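PDB 6G8G: TetR/AcrR family transcriptional regulator from Bradyrhizobium diazoefficiens, which probably acts as a TetR-type transcriptional repressor that binds flavonoids such as genistein and thereby alters its hold on DNA. Local coordinates for residues F149-R154 and D162-A167; L84-L89 and I143-Q148. One frame throughout, in Å; residues are numbered along the deposited sequence.

Contact 1: residues F149-R154 and D162-A167; sequences FLEEAR and DDPMEA
Leu150 and Arg154, one turn apart on helix 139-155, reach across to the start of helix 164-176. They close the short connection between two consecutive helices in the all-helical ligand-binding domain of the TetR fold. Leu150 supplies the buried end. Its CG lies beside the backbone N (chi1 -62°) and the chain then runs straight out, which brings CD1 to 3.9 Å from Ala167 CB and 3.8 Å from Ala167 C. Leu97, Leu159 and Phe161 also touch this leucine, so its branched end belongs to the domain core. Pro164, the first residue of its helix, turns its ring to helix 139-155. The methylene CG of Glu151 runs obliquely past the CB-CG edge of the ring, 3.8 Å from Pro164 CB, and Arg154 NH2 stands 4.1 Å from Pro164 CD. Arg154 starts out extended, with CG anti to the backbone N, and bends at chi3 (61°), turning the guanidinium to the mouth of the loop. There NH1 makes a weak bond to Asp162 O, 3.1 Å long, the oxygen lying at the edge of the group and near its plane. The stronger partner of NH1 is Phe161 O, so one nitrogen serves two successive carbonyls of the incoming loop. At NH2 there is a long salt bridge, 3.8 Å, to Glu151 OE2, so the firmer hold is at NH1, with a looser electrostatic pull from Glu151 at NH2. Just before the proline, Asp163 is the N-cap of helix 164-176. Its carboxylate takes up two backbone N-H groups of the first turn, though both bonds are weak: OD1 accepts from Met165 N (a selenomethionine) at 3.4 Å, and OD2 from Glu166 N at 3.2 Å.

Contact 2: residues L84-L89 and I143-Q148; sequences LPVPKL and IRRLAQ
Arg145 of helix 139-155 reaches out to the chain at Leu84, Pro85 and Val86, part of the extended linker between helix 65-82 and helix 93-109. In the TetR fold this is where the helix coming from the DNA-binding domain gives way to the ligand-binding bundle. The first shell is built round the guanidinium. NH2 donates to Leu84 O at 2.6 Å, but the angle at the hydrogen is only 119°, so the bond counts as weak; the oxygen sits at the edge of the group, near its plane. Pro85 O also lies close, off at a slant, without a usable angle for a bond. The Leu84 side chain lies beside the same group, its CB 4.0 Å and its CD2 4.2 Å from Arg145 NE, the two side chains meeting at an angle. What puts the group there is a chain that is long at chi2 and turns at chi3 (62°), swinging the guanidinium toward the linker. With an alanine here, the carbonyl of Leu84 would probably lose its partner on this helix and the linker at Leu84 and Val86 would be left with a gap beside it. Farther out, Leu84 leans on Thr142, one turn earlier on the same helix, and Pro85 packs on Asp99 and Gln103 of helix 93-109. Phe100 of that helix touches both Pro87 and Leu146, and Leu146 also meets Phe171. Genistein is some way off, about 13 Å from the Leu84 side chain. At the outer edge of the contact, Arg145 NH1 passes 4.3 Å from Val86 CG2.

How the contacts relate
From the N terminus, the chain reaches contact 2 first: residues 84-89 leave helix 65-82, and 53 residues later 143-148 come back to them on helix 139-155. Contact 1 opens on the next residue, Phe149, and closes a loop of just seven residues at 162-167. The two loops are therefore in series, neither nested nor crossed, and share helix 139-155. One helix thus ties the linker on one flank to helix 164-176 on another. Their centres are 10 Å apart, and they touch directly: Phe149 CD1 packs 3.4 Å from Pro87 O, and Ala147 CB 3.6 Å from Pro164 O.

Contact 1: residues F149-R154 and D162-A167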
ATOM      1  N   PHE A 149      21.104   6.687  -8.851  1.00 62.77           N
ATOM      2  CA  PHE A 149      21.868   5.516  -9.301  1.00 61.07           C
ATOM      3  C   PHE A 149      21.477   5.095 -10.720  1.00 61.91           C
ATOM      4  O   PHE A 149      22.330   4.716 -11.511  1.00 66.79           O
ATOM      5  CB  PHE A 149      21.675   4.344  -8.357  1.00 57.01           C
ATOM      6  CG  PHE A 149      22.249   3.081  -8.869  1.00 59.06           C
ATOM      7  CD1 PHE A 149      23.625   2.883  -8.915  1.00 64.39           C
ATOM      8  CD2 PHE A 149      21.420   2.084  -9.364  1.00 59.42           C
ATOM      9  CE1 PHE A 149      24.162   1.683  -9.399  1.00 65.06           C
ATOM     10  CE2 PHE A 149      21.948   0.888  -9.848  1.00 61.41           C
ATOM     11  CZ  PHE A 149      23.314   0.686  -9.857  1.00 62.27           C
ATOM     12  N   LEU A 150      20.187   5.116 -11.041  1.00 58.53           N
ATOM     13  CA  LEU A 150      19.782   4.685 -12.361  1.00 61.33           C
ATOM     14  C   LEU A 150      20.297   5.646 -13.435  1.00 63.69           C
ATOM     15  O   LEU A 150      20.553   5.206 -14.538  1.00 69.91           O
ATOM     16  CB  LEU A 150      18.272   4.487 -12.459  1.00 62.01           C
ATOM     17  CG  LEU A 150      17.663   3.402 -11.549  1.00 62.66           C
ATOM     18  CD1 LEU A 150      16.159   3.282 -11.773  1.00 60.22           C
ATOM     19  CD2 LEU A 150      18.322   2.053 -11.736  1.00 62.45           C
ATOM     20  N   GLU A 151      20.470   6.930 -13.131  1.00 64.45           N
ATOM     21  CA  GLU A 151      21.063   7.851 -14.114  1.00 68.56           C
ATOM     22  C   GLU A 151      22.465   7.433 -14.477  1.00 69.57           C
ATOM     23  O   GLU A 151      22.854   7.514 -15.641  1.00 72.68           O
ATOM     24  CB  GLU A 151      21.152   9.267 -13.592  1.00 76.40           C
ATOM     25  CG  GLU A 151      19.820   9.950 -13.381  1.00 86.64           C
ATOM     26  CD  GLU A 151      19.879  11.435 -13.700  1.00 96.40           C
ATOM     27  OE1 GLU A 151      19.714  12.259 -12.749  1.00 92.20           O
ATOM     28  OE2 GLU A 151      20.095  11.759 -14.904  1.00 93.69           O
ATOM     29  N   GLU A 152      23.223   6.997 -13.474  1.00 65.60           N
ATOM     30  CA  GLU A 152      24.600   6.555 -13.688  1.00 68.44           C
ATOM     31  C   GLU A 152      24.617   5.326 -14.565  1.00 64.93           C
ATOM     32  O   GLU A 152      25.394   5.237 -15.499  1.00 61.91           O
ATOM     33  CB  GLU A 152      25.285   6.186 -12.379  1.00 75.01           C
ATOM     34  CG  GLU A 152      25.529   7.321 -11.397  1.00 80.44           C
ATOM     35  CD  GLU A 152      26.184   8.522 -12.092  1.00 90.30           C
ATOM     36  OE1 GLU A 152      27.375   8.477 -12.523  1.00 94.74           O
ATOM     37  OE2 GLU A 152      25.455   9.523 -12.256  1.00 88.73           O
ATOM     38  N   ALA A 153      23.756   4.371 -14.245  1.00 65.12           N
ATOM     39  CA  ALA A 153      23.641   3.148 -15.046  1.00 65.92           C
ATOM     40  C   ALA A 153      23.235   3.451 -16.493  1.00 64.51           C
ATOM     41  O   ALA A 153      23.766   2.849 -17.439  1.00 70.67           O
ATOM     42  CB  ALA A 153      22.656   2.200 -14.419  1.00 62.77           C
ATOM     43  N   ARG A 154      22.352   4.426 -16.684  1.00 61.13           N
ATOM     44  CA  ARG A 154      22.000   4.800 -18.045  1.00 67.10           C
ATOM     45  C   ARG A 154      23.166   5.476 -18.776  1.00 64.83           C
ATOM     46  O   ARG A 154      23.427   5.168 -19.929  1.00 67.24           O
ATOM     47  CB  ARG A 154      20.782   5.712 -18.081  1.00 68.73           C
ATOM     48  CG  ARG A 154      20.377   6.077 -19.509  1.00 69.78           C
ATOM     49  CD  ARG A 154      19.077   6.839 -19.506  1.00 68.40           C
ATOM     50  NE  ARG A 154      19.221   8.073 -18.759  1.00 67.20           N
ATOM     51  CZ  ARG A 154      18.241   8.940 -18.576  1.00 65.12           C
ATOM     52  NH1 ARG A 154      17.052   8.693 -19.091  1.00 64.46           N
ATOM     53  NH2 ARG A 154      18.449  10.057 -17.888  1.00 66.09           N
ATOM     54  N   ASP A 162      13.476   6.461 -20.319  1.00 74.23           N
ATOM     55  CA  ASP A 162      13.369   7.901 -20.572  1.00 78.84           C
ATOM     56  C   ASP A 162      13.508   8.735 -19.317  1.00 76.57           C
ATOM     57  O   ASP A 162      14.158   9.759 -19.353  1.00 82.51           O
ATOM     58  CB  ASP A 162      12.070   8.241 -21.315  1.00 87.46           C
ATOM     59  CG  ASP A 162      11.799   7.281 -22.479  1.00104.13           C
ATOM     60  OD1 ASP A 162      11.186   6.199 -22.240  1.00123.62           O
ATOM     61  OD2 ASP A 162      12.210   7.599 -23.624  1.00106.09           O
ATOM     62  N   ASP A 163      12.880   8.327 -18.212  1.00 78.02           N
ATOM     63  CA  ASP A 163      12.889   9.117 -16.953  1.00 73.84           C
ATOM     64  C   ASP A 163      13.329   8.278 -15.747  1.00 67.10           C
ATOM     65  O   ASP A 163      12.752   7.224 -15.465  1.00 73.29           O
ATOM     66  CB  ASP A 163      11.507   9.758 -16.685  1.00 75.94           C
ATOM     67  CG  ASP A 163      11.397  10.412 -15.292  1.00 82.16           C
ATOM     68  OD1 ASP A 163      12.384  11.021 -14.807  1.00 89.59           O
ATOM     69  OD2 ASP A 163      10.301  10.346 -14.695  1.00 81.27           O
ATOM     70  N   PRO A 164      14.352   8.736 -15.037  1.00 64.49           N
ATOM     71  CA  PRO A 164      14.920   7.970 -13.936  1.00 68.34           C
ATOM     72  C   PRO A 164      14.006   7.805 -12.720  1.00 68.16           C
ATOM     73  O   PRO A 164      14.024   6.753 -12.085  1.00 71.16           O
ATOM     74  CB  PRO A 164      16.166   8.768 -13.563  1.00 70.16           C
ATOM     75  CG  PRO A 164      15.935  10.132 -14.112  1.00 70.16           C
ATOM     76  CD  PRO A 164      15.182   9.895 -15.372  1.00 68.55           C
HETATM   77  N   MSE A 165      13.174   8.790 -12.432  1.00 68.28           N
HETATM   78  CA  MSE A 165      12.218   8.644 -11.329  1.00 65.45           C
HETATM   79  C   MSE A 165      11.140   7.644 -11.677  1.00 63.58           C
HETATM   80  O   MSE A 165      10.788   6.800 -10.870  1.00 59.63           O
HETATM   81  CB  MSE A 165      11.657  10.006 -10.973  1.00 65.08           C
HETATM   82  CG  MSE A 165      12.765  10.728 -10.226  1.00 71.55           C
HETATM   83 SE   MSE A 165      12.048  12.256  -9.210  1.00 89.61          SE
HETATM   84  CE  MSE A 165      10.815  11.396  -7.955  1.00 89.40           C
ATOM     85  N   GLU A 166      10.615   7.737 -12.887  1.00 61.22           N
ATOM     86  CA  GLU A 166       9.661   6.788 -13.348  1.00 60.70           C
ATOM     87  C   GLU A 166      10.263   5.404 -13.209  1.00 54.59           C
ATOM     88  O   GLU A 166       9.622   4.500 -12.709  1.00 54.18           O
ATOM     89  CB  GLU A 166       9.267   7.116 -14.798  1.00 67.74           C
ATOM     90  CG  GLU A 166       8.211   6.199 -15.423  1.00 75.33           C
ATOM     91  CD  GLU A 166       7.648   6.711 -16.746  1.00 86.33           C
ATOM     92  OE1 GLU A 166       8.416   6.817 -17.748  1.00 91.24           O
ATOM     93  OE2 GLU A 166       6.428   7.023 -16.756  1.00 84.45           O
ATOM     94  N   ALA A 167      11.504   5.237 -13.641  1.00 54.71           N
ATOM     95  CA  ALA A 167      12.117   3.903 -13.629  1.00 54.79           C
ATOM     96  C   ALA A 167      12.366   3.434 -12.222  1.00 52.83           C
ATOM     97  O   ALA A 167      12.192   2.271 -11.914  1.00 51.01           O
ATOM     98  CB  ALA A 167      13.406   3.894 -14.404  1.00 55.03           C
TER

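Contact 2: residues L84-L89 and I143-Q148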
ATOM      1  N   LEU A  84      19.742   2.822   4.041  1.00 72.30           N
ATOM      2  CA  LEU A  84      19.684   2.349   2.664  1.00 75.28           C
ATOM      3  C   LEU A  84      21.076   2.489   2.117  1.00 73.46           C
ATOM      4  O   LEU A  84      21.704   3.496   2.376  1.00 79.81           O
ATOM      5  CB  LEU A  84      18.651   3.136   1.807  1.00 74.23           C
ATOM      6  CG  LEU A  84      17.205   2.655   1.558  1.00 76.94           C
ATOM      7  CD1 LEU A  84      16.634   1.902   2.742  1.00 81.19           C
ATOM      8  CD2 LEU A  84      16.268   3.784   1.176  1.00 77.50           C
ATOM      9  N   PRO A  85      21.554   1.515   1.318  1.00 73.90           N
ATOM     10  CA  PRO A  85      22.881   1.690   0.716  1.00 71.40           C
ATOM     11  C   PRO A  85      22.901   2.771  -0.349  1.00 73.67           C
ATOM     12  O   PRO A  85      21.831   3.231  -0.806  1.00 74.69           O
ATOM     13  CB  PRO A  85      23.189   0.341   0.067  1.00 68.09           C
ATOM     14  CG  PRO A  85      21.941  -0.449   0.099  1.00 68.48           C
ATOM     15  CD  PRO A  85      20.851   0.339   0.782  1.00 70.28           C
ATOM     16  N   VAL A  86      24.102   3.247  -0.652  1.00 76.98           N
ATOM     17  CA  VAL A  86      24.307   4.042  -1.847  1.00 82.47           C
ATOM     18  C   VAL A  86      24.852   3.077  -2.913  1.00 76.80           C
ATOM     19  O   VAL A  86      25.994   2.627  -2.827  1.00 78.16           O
ATOM     20  CB  VAL A  86      25.281   5.233  -1.652  1.00 81.69           C
ATOM     21  CG1 VAL A  86      25.480   5.948  -2.995  1.00 82.70           C
ATOM     22  CG2 VAL A  86      24.755   6.212  -0.605  1.00 75.77           C
ATOM     23  N   PRO A  87      24.037   2.763  -3.911  1.00 67.37           N
ATOM     24  CA  PRO A  87      24.388   1.689  -4.800  1.00 70.46           C
ATOM     25  C   PRO A  87      25.492   2.116  -5.746  1.00 73.03           C
ATOM     26  O   PRO A  87      25.512   3.287  -6.150  1.00 71.83           O
ATOM     27  CB  PRO A  87      23.091   1.402  -5.553  1.00 70.30           C
ATOM     28  CG  PRO A  87      22.080   2.387  -5.085  1.00 70.49           C
ATOM     29  CD  PRO A  87      22.795   3.436  -4.303  1.00 70.49           C
ATOM     30  N   LYS A  88      26.406   1.186  -6.042  1.00 69.25           N
ATOM     31  CA  LYS A  88      27.619   1.471  -6.796  1.00 75.47           C
ATOM     32  C   LYS A  88      27.727   0.549  -7.970  1.00 76.74           C
ATOM     33  O   LYS A  88      27.619  -0.667  -7.842  1.00 80.07           O
ATOM     34  CB  LYS A  88      28.879   1.277  -5.932  1.00 83.28           C
ATOM     35  CG  LYS A  88      29.373   2.547  -5.224  1.00 95.57           C
ATOM     36  CD  LYS A  88      29.421   2.429  -3.685  1.00109.67           C
ATOM     37  CE  LYS A  88      30.192   1.213  -3.156  1.00110.84           C
ATOM     38  NZ  LYS A  88      31.656   1.430  -3.067  1.00109.16           N
ATOM     39  N   LEU A  89      27.955   1.140  -9.129  1.00 75.36           N
ATOM     40  CA  LEU A  89      28.063   0.383 -10.342  1.00 74.82           C
ATOM     41  C   LEU A  89      29.240  -0.577 -10.311  1.00 74.47           C
ATOM     42  O   LEU A  89      29.170  -1.661 -10.866  1.00 69.25           O
ATOM     43  CB  LEU A  89      28.214   1.325 -11.512  1.00 85.85           C
ATOM     44  CG  LEU A  89      27.389   0.890 -12.757  1.00 99.81           C
ATOM     45  CD1 LEU A  89      27.364   2.001 -13.810  1.00105.58           C
ATOM     46  CD2 LEU A  89      27.860  -0.420 -13.400  1.00104.13           C
ATOM     47  N   ILE A 143      12.784   6.955  -3.751  1.00 52.94           N
ATOM     48  CA  ILE A 143      12.762   6.991  -5.205  1.00 54.18           C
ATOM     49  C   ILE A 143      13.915   7.842  -5.774  1.00 52.69           C
ATOM     50  O   ILE A 143      14.607   7.404  -6.678  1.00 54.43           O
ATOM     51  CB  ILE A 143      11.417   7.530  -5.705  1.00 57.66           C
ATOM     52  CG1 ILE A 143      10.303   6.519  -5.447  1.00 56.63           C
ATOM     53  CG2 ILE A 143      11.468   7.870  -7.190  1.00 56.78           C
ATOM     54  CD1 ILE A 143       8.904   7.081  -5.684  1.00 56.27           C
ATOM     55  N   ARG A 144      14.110   9.037  -5.236  1.00 54.09           N
ATOM     56  CA  ARG A 144      15.160   9.929  -5.712  1.00 57.45           C
ATOM     57  C   ARG A 144      16.548   9.338  -5.602  1.00 56.37           C
ATOM     58  O   ARG A 144      17.335   9.477  -6.521  1.00 57.09           O
ATOM     59  CB  ARG A 144      15.115  11.239  -4.966  1.00 66.94           C
ATOM     60  CG  ARG A 144      13.927  12.094  -5.362  1.00 80.49           C
ATOM     61  CD  ARG A 144      13.737  13.383  -4.598  1.00 88.63           C
ATOM     62  NE  ARG A 144      14.236  13.497  -3.211  1.00 93.31           N
ATOM     63  CZ  ARG A 144      13.511  13.664  -2.095  1.00 98.99           C
ATOM     64  NH1 ARG A 144      12.161  13.708  -2.100  1.00 96.22           N
ATOM     65  NH2 ARG A 144      14.161  13.781  -0.935  1.00 98.31           N
ATOM     66  N   ARG A 145      16.854   8.664  -4.497  1.00 56.06           N
ATOM     67  CA  ARG A 145      18.168   8.035  -4.348  1.00 58.04           C
ATOM     68  C   ARG A 145      18.403   7.013  -5.401  1.00 57.37           C
ATOM     69  O   ARG A 145      19.487   6.911  -5.953  1.00 60.31           O
ATOM     70  CB  ARG A 145      18.324   7.358  -2.999  1.00 64.66           C
ATOM     71  CG  ARG A 145      18.792   8.319  -1.938  1.00 79.66           C
ATOM     72  CD  ARG A 145      18.462   7.790  -0.574  1.00 92.71           C
ATOM     73  NE  ARG A 145      19.109   6.533  -0.239  1.00101.65           N
ATOM     74  CZ  ARG A 145      20.211   6.424   0.496  1.00104.08           C
ATOM     75  NH1 ARG A 145      20.883   7.492   0.894  1.00 96.97           N
ATOM     76  NH2 ARG A 145      20.657   5.214   0.788  1.00112.09           N
ATOM     77  N   LEU A 146      17.395   6.193  -5.644  1.00 58.76           N
ATOM     78  CA  LEU A 146      17.552   5.128  -6.604  1.00 59.26           C
ATOM     79  C   LEU A 146      17.674   5.743  -7.969  1.00 58.40           C
ATOM     80  O   LEU A 146      18.441   5.288  -8.794  1.00 56.51           O
ATOM     81  CB  LEU A 146      16.368   4.182  -6.533  1.00 58.47           C
ATOM     82  CG  LEU A 146      16.440   3.030  -7.522  1.00 59.69           C
ATOM     83  CD1 LEU A 146      17.718   2.252  -7.361  1.00 61.20           C
ATOM     84  CD2 LEU A 146      15.247   2.113  -7.341  1.00 64.29           C
ATOM     85  N   ALA A 147      16.887   6.780  -8.207  1.00 62.26           N
ATOM     86  CA  ALA A 147      16.875   7.417  -9.505  1.00 60.66           C
ATOM     87  C   ALA A 147      18.264   7.921  -9.821  1.00 60.54           C
ATOM     88  O   ALA A 147      18.735   7.762 -10.937  1.00 65.10           O
ATOM     89  CB  ALA A 147      15.857   8.540  -9.542  1.00 60.36           C
ATOM     90  N   GLN A 148      18.964   8.465  -8.846  1.00 59.99           N
ATOM     91  CA  GLN A 148      20.303   8.953  -9.142  1.00 68.13           C
ATOM     92  C   GLN A 148      21.228   7.811  -9.512  1.00 66.49           C
ATOM     93  O   GLN A 148      22.019   7.907 -10.446  1.00 77.40           O
ATOM     94  CB  GLN A 148      20.874   9.736  -7.966  1.00 72.82           C
ATOM     95  CG  GLN A 148      20.051  10.977  -7.633  1.00 79.66           C
ATOM     96  CD  GLN A 148      20.585  11.725  -6.435  1.00 85.84           C
ATOM     97  OE1 GLN A 148      21.780  11.971  -6.338  1.00102.41           O
ATOM     98  NE2 GLN A 148      19.702  12.084  -5.509  1.00 90.56           N
TER